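Long-range contacts in beta-lactamase-related domain-containing protein (Bacteroides dorei DSM 17855, PDB 5TGF), which is probably a serine hydrolase of the beta-lactamase and penicillin-binding-protein superfamily, with no established substrate, and can bind calcium: residues V119-H124 with A187-D192; L257-T262 with R271-E276. All blocks are in the same frame, centred on the assembly; numbering follows the deposited sequence.

Interaction 1: V119-H124 with A187-D192; sequences VDNYNH and APVNTD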
# COMPACT_ATOMS: atom_id res chain seq x y z
N VAL A 119 13.23 -15.05 -7.80
CA VAL A 119 12.42 -13.85 -7.54
C VAL A 119 11.00 -14.08 -8.09
O VAL A 119 10.84 -14.53 -9.22
CB VAL A 119 12.97 -12.63 -8.26
CG1 VAL A 119 12.17 -11.38 -7.87
CG2 VAL A 119 14.45 -12.43 -7.94
N ASP A 120 9.98 -13.84 -7.28
CA ASP A 120 8.58 -13.97 -7.76
C ASP A 120 8.24 -12.78 -8.66
O ASP A 120 8.05 -11.68 -8.14
CB ASP A 120 7.58 -13.99 -6.59
CG ASP A 120 6.10 -14.05 -7.04
OD1 ASP A 120 5.81 -13.64 -8.20
OD2 ASP A 120 5.22 -14.49 -6.25
N ASN A 121 8.31 -13.00 -9.98
CA ASN A 121 7.90 -12.02 -11.00
C ASN A 121 6.69 -12.56 -11.79
O ASN A 121 6.43 -12.13 -12.92
CB ASN A 121 9.05 -11.75 -11.99
CG ASN A 121 10.22 -11.01 -11.35
OD1 ASN A 121 10.03 -10.12 -10.54
ND2 ASN A 121 11.43 -11.35 -11.77
N TYR A 122 5.93 -13.47 -11.20
CA TYR A 122 4.84 -14.14 -11.92
C TYR A 122 3.79 -13.14 -12.42
O TYR A 122 3.36 -12.29 -11.69
CB TYR A 122 4.15 -15.16 -11.02
CG TYR A 122 4.98 -16.43 -10.79
CD1 TYR A 122 4.98 -17.43 -11.74
CD2 TYR A 122 5.70 -16.63 -9.63
CE1 TYR A 122 5.67 -18.62 -11.55
CE2 TYR A 122 6.40 -17.80 -9.41
CZ TYR A 122 6.39 -18.80 -10.39
OH TYR A 122 7.05 -20.01 -10.24
N ASN A 123 3.29 -13.37 -13.62
CA ASN A 123 2.13 -12.62 -14.13
C ASN A 123 0.81 -13.37 -13.97
O ASN A 123 -0.25 -12.85 -14.32
CB ASN A 123 2.36 -12.24 -15.58
CG ASN A 123 3.44 -11.22 -15.73
OD1 ASN A 123 3.45 -10.20 -15.03
ND2 ASN A 123 4.30 -11.43 -16.68
N HIS A 124 0.86 -14.55 -13.34
CA HIS A 124 -0.35 -15.26 -12.98
C HIS A 124 -0.27 -15.78 -11.58
O HIS A 124 0.68 -16.51 -11.20
CB HIS A 124 -0.61 -16.43 -13.95
CG HIS A 124 -0.68 -16.00 -15.37
ND1 HIS A 124 -1.80 -15.43 -15.93
CD2 HIS A 124 0.28 -15.97 -16.33
CE1 HIS A 124 -1.53 -15.03 -17.16
NE2 HIS A 124 -0.27 -15.35 -17.43
N ALA A 187 -0.00 -5.73 -13.45
CA ALA A 187 0.64 -6.67 -14.37
C ALA A 187 0.54 -6.11 -15.77
O ALA A 187 -0.42 -5.37 -16.06
CB ALA A 187 -0.07 -8.02 -14.31
N PRO A 188 1.49 -6.46 -16.66
CA PRO A 188 2.65 -7.32 -16.36
C PRO A 188 3.65 -6.67 -15.42
O PRO A 188 3.77 -5.42 -15.36
CB PRO A 188 3.29 -7.55 -17.73
CG PRO A 188 2.89 -6.37 -18.54
CD PRO A 188 1.56 -5.89 -18.02
N VAL A 189 4.33 -7.53 -14.68
CA VAL A 189 5.28 -7.15 -13.64
C VAL A 189 6.60 -6.74 -14.29
O VAL A 189 7.14 -7.48 -15.10
CB VAL A 189 5.48 -8.35 -12.70
CG1 VAL A 189 6.53 -8.09 -11.64
CG2 VAL A 189 4.16 -8.69 -12.06
N ASN A 190 7.06 -5.52 -14.01
CA ASN A 190 8.39 -5.06 -14.40
C ASN A 190 9.44 -5.79 -13.56
O ASN A 190 9.30 -5.91 -12.34
CB ASN A 190 8.53 -3.54 -14.18
CG ASN A 190 9.95 -3.03 -14.38
OD1 ASN A 190 10.79 -3.11 -13.47
ND2 ASN A 190 10.25 -2.54 -15.57
N THR A 191 10.53 -6.21 -14.21
CA THR A 191 11.49 -7.11 -13.58
C THR A 191 12.83 -6.47 -13.25
O THR A 191 13.83 -7.17 -13.00
CB THR A 191 11.68 -8.36 -14.45
OG1 THR A 191 12.10 -7.96 -15.74
CG2 THR A 191 10.41 -9.13 -14.59
N ASP A 192 12.89 -5.15 -13.25
CA ASP A 192 14.15 -4.45 -13.02
C ASP A 192 14.66 -4.54 -11.58
O ASP A 192 15.81 -4.21 -11.28
CB ASP A 192 14.02 -2.99 -13.48
CG ASP A 192 13.77 -2.87 -15.00
OD1 ASP A 192 14.03 -3.82 -15.78
OD2 ASP A 192 13.31 -1.80 -15.41
O HOH W 1 13.91 -9.11 -11.08
O HOH W 2 6.66 -9.29 -16.93
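Asn123 reaches across to the backbone of Val189 with its amide oxygen: Val189 N donates to Asn123 OD1 over 2.8 Å. The N-H...O angle of 166° makes the bond nearly straight, and the donor lies in the plane of the carbonyl, with a C=O...N angle of 148°. With CG anti to its own carbonyl carbon (chi1 -69°), Asn123 carries its amide to the other loop although its CB points along the interface rather than into it. The Pro188 side chain lies obliquely against this amide, Pro188 CB being 3.8 Å from Asn123 OD1. The other end of the amide is used as well: Asn123 ND2 gives a hydrogen bond to water 2, which in turn donates to Val189 O, so one amide serves both backbone polar groups of Val189, directly and through water. The Val189 side chain points toward the opposite loop and splits its branches, Val189 CG2 lying 3.7 Å from Tyr122 O while CG1 faces Asn121 OD1 more loosely.

Both segments are irregular loops of the helix-rich part of a beta-lactamase fold, one leading into helix 125-133, with His124 at the N-cap position, and the other, which contains a cis peptide bond between Ala187 and Pro188, running on toward helix 198-201. Each contains an Asx turn: Asp120 OD1 accepts from Tyr122 N, and Asn190 OD1 from Asp192 N. Behind the contact, Tyr122 turns away and bonds through its hydroxyl to Glu131 on the helix.

Farther along, Asn121 and Thr191 cross at about a right angle. The Thr191 methyl does the touching, with Thr191 CG2 3.7 Å from Asn121 ND2. Water 1 accepts a weak hydrogen bond from Asn121 ND2 and donates to Thr191 O, 2.7 Å from the water oxygen.

Interaction 2: L257-T262 with R271-E276; sequences LGQHHT and RELVDE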
# COMPACT_ATOMS: atom_id res chain seq x y z
N LEU A 257 8.65 7.43 11.98
CA LEU A 257 7.81 8.41 12.64
C LEU A 257 8.03 8.56 14.14
O LEU A 257 7.39 9.41 14.78
CB LEU A 257 6.31 8.16 12.35
CG LEU A 257 5.89 8.23 10.89
CD1 LEU A 257 5.66 6.85 10.29
CD2 LEU A 257 4.66 9.08 10.74
N GLY A 258 8.79 7.65 14.75
CA GLY A 258 8.97 7.72 16.22
C GLY A 258 7.77 7.33 17.05
O GLY A 258 7.67 7.70 18.23
N GLN A 259 6.82 6.62 16.46
CA GLN A 259 5.62 6.23 17.20
C GLN A 259 5.80 4.80 17.68
O GLN A 259 6.30 3.93 16.92
CB GLN A 259 4.39 6.34 16.31
CG GLN A 259 4.23 7.66 15.59
CD GLN A 259 4.04 8.85 16.55
OE1 GLN A 259 3.01 8.98 17.18
NE2 GLN A 259 5.05 9.68 16.66
N HIS A 260 5.29 4.50 18.88
CA HIS A 260 5.61 3.19 19.51
C HIS A 260 4.43 2.26 19.76
O HIS A 260 4.57 1.22 20.43
CB HIS A 260 6.36 3.43 20.85
CG HIS A 260 7.54 4.34 20.73
ND1 HIS A 260 8.73 3.93 20.18
CD2 HIS A 260 7.73 5.61 21.13
CE1 HIS A 260 9.59 4.93 20.18
NE2 HIS A 260 9.01 5.96 20.78
N HIS A 261 3.25 2.59 19.24
CA HIS A 261 2.13 1.69 19.29
C HIS A 261 2.45 0.38 18.55
O HIS A 261 3.31 0.35 17.65
CB HIS A 261 0.85 2.33 18.73
CG HIS A 261 0.97 2.83 17.32
ND1 HIS A 261 1.66 3.98 17.00
CD2 HIS A 261 0.46 2.36 16.16
CE1 HIS A 261 1.59 4.18 15.70
NE2 HIS A 261 0.88 3.20 15.16
N THR A 262 1.76 -0.70 18.92
CA THR A 262 2.00 -1.99 18.26
C THR A 262 1.05 -2.18 17.08
O THR A 262 1.31 -3.04 16.24
CB THR A 262 1.80 -3.20 19.24
OG1 THR A 262 0.47 -3.21 19.71
CG2 THR A 262 2.71 -3.10 20.39
N ARG A 271 -0.69 2.08 9.71
CA ARG A 271 -1.30 2.97 10.69
C ARG A 271 -0.23 3.83 11.35
O ARG A 271 0.41 3.43 12.30
CB ARG A 271 -2.08 2.13 11.70
CG ARG A 271 -3.24 1.34 11.07
CD ARG A 271 -3.94 0.34 12.00
NE ARG A 271 -3.92 0.71 13.42
CZ ARG A 271 -4.93 1.15 14.16
NH1 ARG A 271 -6.12 1.43 13.65
NH2 ARG A 271 -4.71 1.36 15.43
N GLU A 272 0.10 4.96 10.71
CA GLU A 272 1.27 5.74 11.12
C GLU A 272 1.01 6.51 12.43
O GLU A 272 1.88 6.57 13.29
CB GLU A 272 1.68 6.75 10.05
CG GLU A 272 2.21 6.12 8.77
CD GLU A 272 2.80 7.15 7.81
OE1 GLU A 272 2.38 8.32 7.83
OE2 GLU A 272 3.63 6.76 6.98
N LEU A 273 -0.17 7.12 12.57
CA LEU A 273 -0.50 7.84 13.81
C LEU A 273 -1.84 7.31 14.33
O LEU A 273 -2.85 7.24 13.57
CB LEU A 273 -0.60 9.34 13.56
CG LEU A 273 0.59 10.03 12.91
CD1 LEU A 273 0.26 11.50 12.59
CD2 LEU A 273 1.78 9.92 13.84
N VAL A 274 -1.88 7.06 15.64
CA VAL A 274 -3.03 6.41 16.24
C VAL A 274 -3.43 7.13 17.52
O VAL A 274 -2.58 7.63 18.26
CB VAL A 274 -2.71 4.91 16.52
CG1 VAL A 274 -3.81 4.23 17.28
CG2 VAL A 274 -2.52 4.16 15.21
N ASP A 275 -4.74 7.27 17.70
CA ASP A 275 -5.28 7.79 18.97
C ASP A 275 -5.46 6.62 19.97
O ASP A 275 -6.30 5.75 19.75
CB ASP A 275 -6.61 8.50 18.71
CG ASP A 275 -7.28 9.00 19.99
OD1 ASP A 275 -6.69 9.86 20.66
OD2 ASP A 275 -8.35 8.47 20.36
N GLU A 276 -4.65 6.61 21.03
CA GLU A 276 -4.69 5.56 22.07
C GLU A 276 -6.09 5.34 22.67
O GLU A 276 -6.55 4.22 22.77
CB GLU A 276 -3.70 5.87 23.23
CG GLU A 276 -2.24 5.47 23.00
CD GLU A 276 -1.46 6.39 22.05
OE1 GLU A 276 -0.31 6.02 21.66
OE2 GLU A 276 -1.99 7.48 21.71
O HOH W 3 0.61 7.80 17.14
O HOH W 4 1.47 5.88 19.12
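Leu257, the last residue of helix 252-257, lays both methyls against the side chain of Glu272, the two crossing at about a right angle. The partner segment begins on strand 270-274, an outermost strand of the six-stranded antiparallel sheet of this beta-lactamase fold, and runs on past its end; Glu272 and Leu273 both face Gln283, forming a classic beta bulge. Leu257 CD2 comes within 3.8 Å of Glu272 CB, and CD1 packs on the CG-CD part of the extended glutamate chain. The carboxylate itself is occupied beyond this contact, bonded to Ser285, Tyr252, Tyr293 and Gln283.

After Gly258, whose positive phi takes the chain out of the helix, Gln259 turns back on itself. Gln259 CG, placed by chi1 anti to its carbonyl carbon, lies 3.5 Å from Glu272 O, and the bend beyond it (chi2 -63°) sets the amide against Leu273 CD2. Gln259 NE2 reaches back to Leu257 O at the helix end, 3.0 Å away; the acceptor lies in the amide plane, while the donor stands above the carbonyl plane. Water 3 donates to Gln259 OE1 and accepts from Val274 N, linking loop to strand.

Beyond His260, His261 presents the NE2 edge of its ring to the strand. CG sits between the backbone N and carbonyl carbon (chi1 57°), and His261 NE2 donates to Arg271 O at 2.9 Å with an angle of 163°, the acceptor lying in the ring plane. Val274 covers one face in a CH-pi contact, Val274 CB 4.2 Å from the centroid of the His261 ring and close to its normal. Water 4 connects His261 ND1 with Glu276 OE1. Beside NE2, the ring carbon His261 CE1 meets Glu272 O at 3.4 Å, a buried carbonyl oxygen that has no hydrogen-bonding partner in the model.

How the interactions relate
Interactions 1 and 2 lie on opposite sides of the chain's centre, their own centres 33 Å apart and their nearest atoms about 24 Å apart, so neither touches the other. They follow in series: 119-124 pairs with 187-192 across an intervening chain that is more than half helix and holds no strand, and only afterwards does 257-262 meet 271-276, across a span of eight residues. Interaction 1 therefore joins two loops within the helical part, whereas interaction 2 fastens the exit of helix 252-257 to an outermost strand of the six-stranded sheet. Both belong to the same beta-lactamase-like region and lie away from the calcium-binding residues, consistent with structural packing at separate places.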